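PDB 1NM2: malonyl CoA:acyl carrier protein malonyltransferase from Streptomyces coelicolor, which probably transfers the malonyl group from malonyl-CoA to the acyl carrier protein, a step that supplies fatty acid biosynthesis. Local coordinates for residues T14-L22 with F45-E53; Q61-A72 with V99-F107. One frame throughout, in Å; residues are numbered along the deposited sequence.

Interaction 1 of 2, residues T14-L22 with F45-E53. With NI (nickel (II) ion), chain B.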
loop_
_atom_site.group_PDB
_atom_site.type_symbol
_atom_site.label_atom_id
_atom_site.label_comp_id
_atom_site.label_asym_id
_atom_site.label_seq_id
_atom_site.Cartn_x
_atom_site.Cartn_y
_atom_site.Cartn_z
ATOM N N THR A 14 10.464 3.854 7.291
ATOM C CA THR A 14 11.879 3.916 7.656
ATOM C C THR A 14 11.967 4.213 9.150
ATOM O O THR A 14 11.030 4.756 9.735
ATOM C CB THR A 14 12.634 5.022 6.887
ATOM O OG1 THR A 14 11.979 6.282 7.086
ATOM C CG2 THR A 14 12.697 4.692 5.406
ATOM N N PRO A 15 13.095 3.864 9.789
ATOM C CA PRO A 15 13.267 4.107 11.224
ATOM C C PRO A 15 12.998 5.551 11.645
ATOM O O PRO A 15 13.525 6.486 11.044
ATOM C CB PRO A 15 14.719 3.701 11.466
ATOM C CG PRO A 15 14.940 2.627 10.453
ATOM C CD PRO A 15 14.297 3.227 9.223
ATOM N N GLY A 16 12.169 5.715 12.674
ATOM C CA GLY A 16 11.842 7.033 13.196
ATOM C C GLY A 16 10.981 7.959 12.349
ATOM O O GLY A 16 10.813 9.130 12.695
ATOM N N PHE A 17 10.406 7.450 11.266
ATOM C CA PHE A 17 9.598 8.291 10.384
ATOM C C PHE A 17 8.352 8.921 10.998
ATOM O O PHE A 17 7.891 9.957 10.530
ATOM C CB PHE A 17 9.209 7.504 9.122
ATOM C CG PHE A 17 7.948 6.697 9.262
ATOM C CD1 PHE A 17 6.716 7.234 8.883
ATOM C CD2 PHE A 17 7.987 5.400 9.770
ATOM C CE1 PHE A 17 5.543 6.491 9.008
ATOM C CE2 PHE A 17 6.814 4.647 9.901
ATOM C CZ PHE A 17 5.592 5.196 9.519
ATOM N N LEU A 18 7.811 8.312 12.046
ATOM C CA LEU A 18 6.597 8.828 12.674
ATOM C C LEU A 18 6.861 9.868 13.767
ATOM O O LEU A 18 5.941 10.553 14.216
ATOM C CB LEU A 18 5.797 7.657 13.257
ATOM C CG LEU A 18 4.295 7.824 13.510
ATOM C CD1 LEU A 18 3.574 8.151 12.211
ATOM C CD2 LEU A 18 3.742 6.538 14.117
ATOM N N THR A 19 8.120 9.987 14.184
ATOM C CA THR A 19 8.513 10.914 15.246
ATOM C C THR A 19 7.860 12.300 15.222
ATOM O O THR A 19 7.177 12.683 16.176
ATOM C CB THR A 19 10.048 11.100 15.278
ATOM O OG1 THR A 19 10.682 9.822 15.403
ATOM C CG2 THR A 19 10.451 11.961 16.462
ATOM N N ASP A 20 8.072 13.056 14.147
ATOM C CA ASP A 20 7.505 14.399 14.053
ATOM C C ASP A 20 5.979 14.402 14.089
ATOM O O ASP A 20 5.365 15.335 14.615
ATOM C CB ASP A 20 7.995 15.097 12.778
ATOM C CG ASP A 20 9.470 15.471 12.844
ATOM O OD1 ASP A 20 10.001 15.996 11.841
ATOM O OD2 ASP A 20 10.094 15.246 13.903
ATOM N N TRP A 21 5.365 13.361 13.539
ATOM C CA TRP A 21 3.910 13.282 13.532
ATOM C C TRP A 21 3.344 13.056 14.928
ATOM O O TRP A 21 2.276 13.573 15.251
ATOM C CB TRP A 21 3.435 12.177 12.589
ATOM C CG TRP A 21 3.798 12.457 11.172
ATOM C CD1 TRP A 21 4.920 12.043 10.514
ATOM C CD2 TRP A 21 3.074 13.282 10.254
ATOM N NE1 TRP A 21 4.942 12.560 9.244
ATOM C CE2 TRP A 21 3.822 13.327 9.057
ATOM C CE3 TRP A 21 1.867 13.994 10.330
ATOM C CZ2 TRP A 21 3.403 14.057 7.938
ATOM C CZ3 TRP A 21 1.449 14.723 9.216
ATOM C CH2 TRP A 21 2.220 14.747 8.036
ATOM N N LEU A 22 4.059 12.295 15.756
ATOM C CA LEU A 22 3.599 12.035 17.122
ATOM C C LEU A 22 3.666 13.289 17.980
ATOM O O LEU A 22 3.038 13.354 19.036
ATOM C CB LEU A 22 4.442 10.953 17.808
ATOM C CG LEU A 22 4.108 9.476 17.621
ATOM C CD1 LEU A 22 2.611 9.249 17.771
ATOM C CD2 LEU A 22 4.576 9.033 16.271
ATOM N N PHE A 45 7.514 1.491 17.418
ATOM C CA PHE A 45 7.969 1.076 16.099
ATOM C C PHE A 45 8.103 2.227 15.113
ATOM O O PHE A 45 8.862 2.138 14.153
ATOM C CB PHE A 45 7.049 -0.011 15.544
ATOM C CG PHE A 45 7.146 -1.311 16.290
ATOM C CD1 PHE A 45 6.146 -1.700 17.175
ATOM C CD2 PHE A 45 8.262 -2.127 16.134
ATOM C CE1 PHE A 45 6.255 -2.887 17.900
ATOM C CE2 PHE A 45 8.384 -3.314 16.852
ATOM C CZ PHE A 45 7.378 -3.696 17.739
ATOM N N GLY A 46 7.378 3.311 15.361
ATOM C CA GLY A 46 7.464 4.456 14.478
ATOM C C GLY A 46 8.504 5.473 14.917
ATOM O O GLY A 46 8.819 6.393 14.165
ATOM N N THR A 47 9.049 5.315 16.124
ATOM C CA THR A 47 10.046 6.265 16.620
ATOM C C THR A 47 11.413 5.691 17.002
ATOM O O THR A 47 12.434 6.149 16.493
ATOM C CB THR A 47 9.516 7.056 17.841
ATOM O OG1 THR A 47 9.231 6.152 18.913
ATOM C CG2 THR A 47 8.254 7.811 17.482
ATOM N N LYS A 48 11.434 4.690 17.881
ATOM C CA LYS A 48 12.699 4.109 18.342
ATOM C C LYS A 48 13.177 2.859 17.604
ATOM O O LYS A 48 14.383 2.627 17.485
ATOM C CB LYS A 48 12.609 3.782 19.838
ATOM C CG LYS A 48 11.920 4.851 20.683
ATOM C CD LYS A 48 12.681 6.167 20.685
ATOM C CE LYS A 48 13.975 6.066 21.474
ATOM N NZ LYS A 48 14.716 7.366 21.491
ATOM N N ALA A 49 12.241 2.049 17.123
ATOM C CA ALA A 49 12.595 0.820 16.424
ATOM C C ALA A 49 13.514 1.047 15.222
ATOM O O ALA A 49 13.336 1.989 14.456
ATOM C CB ALA A 49 11.332 0.094 15.982
ATOM N N ASP A 50 14.498 0.169 15.062
ATOM C CA ASP A 50 15.420 0.277 13.944
ATOM C C ASP A 50 14.916 -0.499 12.730
ATOM O O ASP A 50 13.784 -0.974 12.704
ATOM C CB ASP A 50 16.809 -0.229 14.338
ATOM C CG ASP A 50 16.771 -1.604 14.970
ATOM O OD1 ASP A 50 15.886 -2.416 14.612
ATOM O OD2 ASP A 50 17.645 -1.870 15.819
ATOM N N ALA A 51 15.780 -0.640 11.734
ATOM C CA ALA A 51 15.434 -1.318 10.493
ATOM C C ALA A 51 14.882 -2.735 10.625
ATOM O O ALA A 51 13.845 -3.053 10.036
ATOM C CB ALA A 51 16.641 -1.318 9.563
ATOM N N ASP A 52 15.552 -3.590 11.393
ATOM C CA ASP A 52 15.080 -4.966 11.508
ATOM C C ASP A 52 13.704 -5.105 12.161
ATOM O O ASP A 52 12.928 -5.987 11.789
ATOM C CB ASP A 52 16.120 -5.841 12.232
ATOM C CG ASP A 52 16.219 -5.546 13.715
ATOM O OD1 ASP A 52 15.305 -5.938 14.476
ATOM O OD2 ASP A 52 17.225 -4.924 14.120
ATOM N N GLU A 53 13.387 -4.226 13.109
ATOM C CA GLU A 53 12.096 -4.289 13.791
ATOM C C GLU A 53 10.927 -3.866 12.914
ATOM O O GLU A 53 9.856 -4.461 12.985
ATOM C CB GLU A 53 12.103 -3.413 15.046
ATOM C CG GLU A 53 13.102 -3.836 16.106
ATOM C CD GLU A 53 13.126 -2.873 17.278
ATOM O OE1 GLU A 53 12.137 -2.843 18.051
ATOM O OE2 GLU A 53 14.132 -2.137 17.410
HETATM NI NI NI B . 17.516 -4.010 15.981
HETATM O O HOH W 1 11.255 3.368 13.908
HETATM O O HOH W 2 16.206 -4.037 17.158
#

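Interaction 2 of 2, residues Q61-A72 with V99-F107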
loop_
_atom_site.group_PDB
_atom_site.type_symbol
_atom_site.label_atom_id
_atom_site.label_comp_id
_atom_site.label_asym_id
_atom_site.label_seq_id
_atom_site.Cartn_x
_atom_site.Cartn_y
_atom_site.Cartn_z
ATOM N N GLN A 61 2.773 -3.410 8.407
ATOM C CA GLN A 61 1.434 -3.134 7.899
ATOM C C GLN A 61 0.601 -2.208 8.792
ATOM O O GLN A 61 0.137 -1.165 8.329
ATOM C CB GLN A 61 0.714 -4.456 7.583
ATOM C CG GLN A 61 1.412 -5.194 6.439
ATOM C CD GLN A 61 0.596 -6.308 5.827
ATOM O OE1 GLN A 61 -0.630 -6.253 5.801
ATOM N NE2 GLN A 61 1.280 -7.316 5.296
ATOM N N PRO A 62 0.401 -2.558 10.077
ATOM C CA PRO A 62 -0.394 -1.647 10.914
ATOM C C PRO A 62 0.269 -0.277 11.115
ATOM O O PRO A 62 -0.412 0.737 11.228
ATOM C CB PRO A 62 -0.556 -2.418 12.226
ATOM C CG PRO A 62 0.638 -3.335 12.251
ATOM C CD PRO A 62 0.712 -3.800 10.803
ATOM N N LEU A 63 1.596 -0.253 11.173
ATOM C CA LEU A 63 2.319 1.002 11.344
ATOM C C LEU A 63 2.059 1.937 10.163
ATOM O O LEU A 63 1.829 3.131 10.344
ATOM C CB LEU A 63 3.822 0.736 11.471
ATOM C CG LEU A 63 4.742 1.958 11.583
ATOM C CD1 LEU A 63 4.343 2.823 12.779
ATOM C CD2 LEU A 63 6.186 1.473 11.750
ATOM N N LEU A 64 2.103 1.390 8.951
ATOM C CA LEU A 64 1.866 2.182 7.749
ATOM C C LEU A 64 0.452 2.748 7.719
ATOM O O LEU A 64 0.250 3.904 7.346
ATOM C CB LEU A 64 2.105 1.330 6.491
ATOM C CG LEU A 64 3.574 1.097 6.126
ATOM C CD1 LEU A 64 3.701 -0.016 5.103
ATOM C CD2 LEU A 64 4.156 2.399 5.592
ATOM N N VAL A 65 -0.525 1.938 8.116
ATOM C CA VAL A 65 -1.920 2.379 8.115
ATOM C C VAL A 65 -2.148 3.499 9.133
ATOM O O VAL A 65 -2.812 4.495 8.836
ATOM C CB VAL A 65 -2.882 1.197 8.404
ATOM C CG1 VAL A 65 -4.318 1.695 8.475
ATOM C CG2 VAL A 65 -2.764 0.135 7.291
ATOM N N ALA A 66 -1.587 3.341 10.328
ATOM C CA ALA A 66 -1.729 4.358 11.363
ATOM C C ALA A 66 -1.094 5.664 10.905
ATOM O O ALA A 66 -1.617 6.744 11.175
ATOM C CB ALA A 66 -1.079 3.889 12.660
ATOM N N ALA A 67 0.039 5.565 10.217
ATOM C CA ALA A 67 0.730 6.755 9.722
ATOM C C ALA A 67 -0.126 7.486 8.687
ATOM O O ALA A 67 -0.224 8.714 8.709
ATOM C CB ALA A 67 2.076 6.365 9.102
ATOM N N GLY A 68 -0.736 6.720 7.787
ATOM C CA GLY A 68 -1.580 7.294 6.751
ATOM C C GLY A 68 -2.828 7.953 7.307
ATOM O O GLY A 68 -3.196 9.063 6.900
ATOM N N ILE A 69 -3.487 7.274 8.237
ATOM C CA ILE A 69 -4.691 7.818 8.850
ATOM C C ILE A 69 -4.340 9.071 9.649
ATOM O O ILE A 69 -5.052 10.078 9.592
ATOM C CB ILE A 69 -5.350 6.803 9.806
ATOM C CG1 ILE A 69 -5.820 5.574 9.022
ATOM C CG2 ILE A 69 -6.522 7.455 10.520
ATOM C CD1 ILE A 69 -6.320 4.444 9.886
ATOM N N LEU A 70 -3.233 9.003 10.382
ATOM C CA LEU A 70 -2.787 10.118 11.204
ATOM C C LEU A 70 -2.409 11.356 10.388
ATOM O O LEU A 70 -2.823 12.468 10.720
ATOM C CB LEU A 70 -1.593 9.692 12.071
ATOM C CG LEU A 70 -1.176 10.632 13.207
ATOM C CD1 LEU A 70 -2.300 10.719 14.243
ATOM C CD2 LEU A 70 0.097 10.112 13.860
ATOM N N SER A 71 -1.627 11.174 9.325
ATOM C CA SER A 71 -1.220 12.318 8.516
ATOM C C SER A 71 -2.410 12.920 7.775
ATOM O O SER A 71 -2.515 14.142 7.643
ATOM C CB SER A 71 -0.109 11.927 7.533
ATOM O OG SER A 71 -0.470 10.823 6.726
ATOM N N ALA A 72 -3.313 12.068 7.303
ATOM C CA ALA A 72 -4.500 12.547 6.603
ATOM C C ALA A 72 -5.341 13.370 7.577
ATOM O O ALA A 72 -5.831 14.450 7.238
ATOM C CB ALA A 72 -5.307 11.381 6.085
ATOM N N VAL A 99 -1.160 -2.607 1.170
ATOM C CA VAL A 99 -1.626 -2.262 2.515
ATOM C C VAL A 99 -2.287 -0.884 2.474
ATOM O O VAL A 99 -3.194 -0.589 3.257
ATOM C CB VAL A 99 -0.470 -2.207 3.554
ATOM C CG1 VAL A 99 0.315 -3.497 3.534
ATOM C CG2 VAL A 99 0.433 -1.025 3.272
ATOM N N GLY A 100 -1.825 -0.045 1.552
ATOM C CA GLY A 100 -2.382 1.291 1.421
ATOM C C GLY A 100 -3.856 1.271 1.055
ATOM O O GLY A 100 -4.548 2.283 1.196
ATOM N N GLU A 101 -4.341 0.127 0.578
ATOM C CA GLU A 101 -5.752 -0.003 0.207
ATOM C C GLU A 101 -6.640 0.028 1.442
ATOM O O GLU A 101 -7.788 0.476 1.382
ATOM C CB GLU A 101 -6.017 -1.314 -0.536
ATOM C CG GLU A 101 -5.375 -1.419 -1.902
ATOM C CD GLU A 101 -6.235 -2.223 -2.861
ATOM O OE1 GLU A 101 -6.856 -1.604 -3.753
ATOM O OE2 GLU A 101 -6.302 -3.465 -2.715
ATOM N N ILE A 102 -6.125 -0.485 2.554
ATOM C CA ILE A 102 -6.897 -0.481 3.784
ATOM C C ILE A 102 -6.942 0.964 4.263
ATOM O O ILE A 102 -7.973 1.438 4.722
ATOM C CB ILE A 102 -6.259 -1.385 4.876
ATOM C CG1 ILE A 102 -6.421 -2.864 4.502
ATOM C CG2 ILE A 102 -6.934 -1.137 6.222
ATOM C CD1 ILE A 102 -5.651 -3.295 3.273
ATOM N N THR A 103 -5.819 1.664 4.131
ATOM C CA THR A 103 -5.735 3.062 4.537
ATOM C C THR A 103 -6.750 3.886 3.745
ATOM O O THR A 103 -7.442 4.746 4.299
ATOM C CB THR A 103 -4.320 3.620 4.280
ATOM O OG1 THR A 103 -3.353 2.757 4.895
ATOM C CG2 THR A 103 -4.174 5.033 4.866
ATOM N N ALA A 104 -6.839 3.605 2.448
ATOM C CA ALA A 104 -7.759 4.302 1.556
ATOM C C ALA A 104 -9.219 3.995 1.887
ATOM O O ALA A 104 -10.098 4.810 1.623
ATOM C CB ALA A 104 -7.466 3.924 0.105
ATOM N N ALA A 105 -9.473 2.813 2.444
ATOM C CA ALA A 105 -10.831 2.428 2.816
ATOM C C ALA A 105 -11.323 3.340 3.940
ATOM O O ALA A 105 -12.520 3.628 4.047
ATOM C CB ALA A 105 -10.864 0.971 3.268
ATOM N N VAL A 106 -10.394 3.778 4.782
ATOM C CA VAL A 106 -10.728 4.674 5.878
ATOM C C VAL A 106 -11.077 6.039 5.281
ATOM O O VAL A 106 -12.098 6.634 5.633
ATOM C CB VAL A 106 -9.541 4.808 6.880
ATOM C CG1 VAL A 106 -9.892 5.800 7.988
ATOM C CG2 VAL A 106 -9.216 3.442 7.489
ATOM N N PHE A 107 -10.251 6.524 4.357
ATOM C CA PHE A 107 -10.517 7.812 3.720
ATOM C C PHE A 107 -11.876 7.842 3.023
ATOM O O PHE A 107 -12.545 8.871 3.015
ATOM C CB PHE A 107 -9.434 8.164 2.687
ATOM C CG PHE A 107 -8.040 8.193 3.243
ATOM C CD1 PHE A 107 -7.816 8.428 4.600
ATOM C CD2 PHE A 107 -6.945 7.990 2.407
ATOM C CE1 PHE A 107 -6.521 8.457 5.113
ATOM C CE2 PHE A 107 -5.647 8.019 2.915
ATOM C CZ PHE A 107 -5.437 8.252 4.269
#

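Interaction 1 of 2, residues T14-L22 with F45-E53
The type I beta turn from Gly16 to Thr19 rests on Gly46 and Thr47 of helix 42-47, and the one direct hydrogen bond between the segments ends on a single carbonyl. Leu18 N donates to Gly46 O at 3.0 Å. Gly16 CA adds a C-H...O contact to that oxygen, 3.2 Å from Gly46 O, and Leu18 CB lies 3.4 Å from Gly46 O. Within the turn, Gly16 O accepts both Thr19 N and Thr19 OG1 from the same face of its plane. Thr47 turns CG2 anti to its carbonyl carbon, which lays this methyl 3.8 Å from Thr19 OG1 and across Leu22 CD2, while its OG1 bonds to Ala43 O. One water bridges the two segments, accepting from Gly16 N and donating to Phe45 O and Ala49 O. Farther along, Pro15 CG lies 3.6 Å from Ala51 N, beside the capping box formed by weak bonds between Asp50 and Glu53. Asp50 OD2 and Asp52 OD2 each bind nickel at 2.1 Å, and the cation probably offsets the repulsion between these carboxylates. Backbone groups and water thus supply the polar bonds of the contact, and side chains contribute mainly apolar surface.

Interaction 2 of 2, residues Q61-A72 with V99-F107
Phe107 brings the rim atoms CE1 and CZ of its ring up to the last turn of segment 61-72, with CE1 3.3 Å from Ala72 CB, which approaches obliquely. Gly68 O meets the ring at its edge, in plane, 3.5 Å from Phe107 CZ. With CG anti to the carbonyl carbon (chi1 -57°), the ring folds back over its own helix, and Thr103 O sits over the centre of one face. An alanine in place of Phe107 is likely to open a gap beside Ala72 and to strip Gly68 O of its aromatic edge. One turn earlier, Thr103 CG2 sits against the backbone of Gly68, 3.9 Å from Gly68 CA. Thr103 OG1 slides past Val65 and comes within 3.6 Å of Val65 CG2. Ile69 CD1 and Val106 CG2 cross at about a right angle. At the other end Val99 divides its branches: CG1 is 3.5 Å from Gln61 CG, and CG2 meets Leu64 CD1. The amide of Gln61 points on to Arg123, which bonds its OE1, and the Gln61 side chain lies about 4 Å from a bound acetate, taken to mimic a malonyl group. No hydrogen bond joins the helices, whose axes approach to 9.0 Å and cross at -32°. Val99 and Gly100 fall in a GxSxG sequence, so helix 57-75 packs on the helix that follows what is probably the nucleophile elbow of the alpha/beta hydrolase-like core.

Leaving strand 3-7, the chain enters segment 14-22, passes through helix 27-38 and returns in segment 45-53, so that interaction 1 closes a largely helical excursion. Helix 51-54 leads directly into helix 57-75, which opens interaction 2; the chain then passes an unmodelled region and strand 93-96 before helix 100-107 closes the second loop. The two contacts therefore stand in series, neither nested nor crossed. They are nevertheless neighbours in space: Phe17 packs on Leu63 and Ala67, and Trp21 on Ser71. Helix 57-75 thus links the peripheral turns of interaction 1 to a helix that follows a strand of the parallel sheet, a plain example of sequential contacts that meet at one helix.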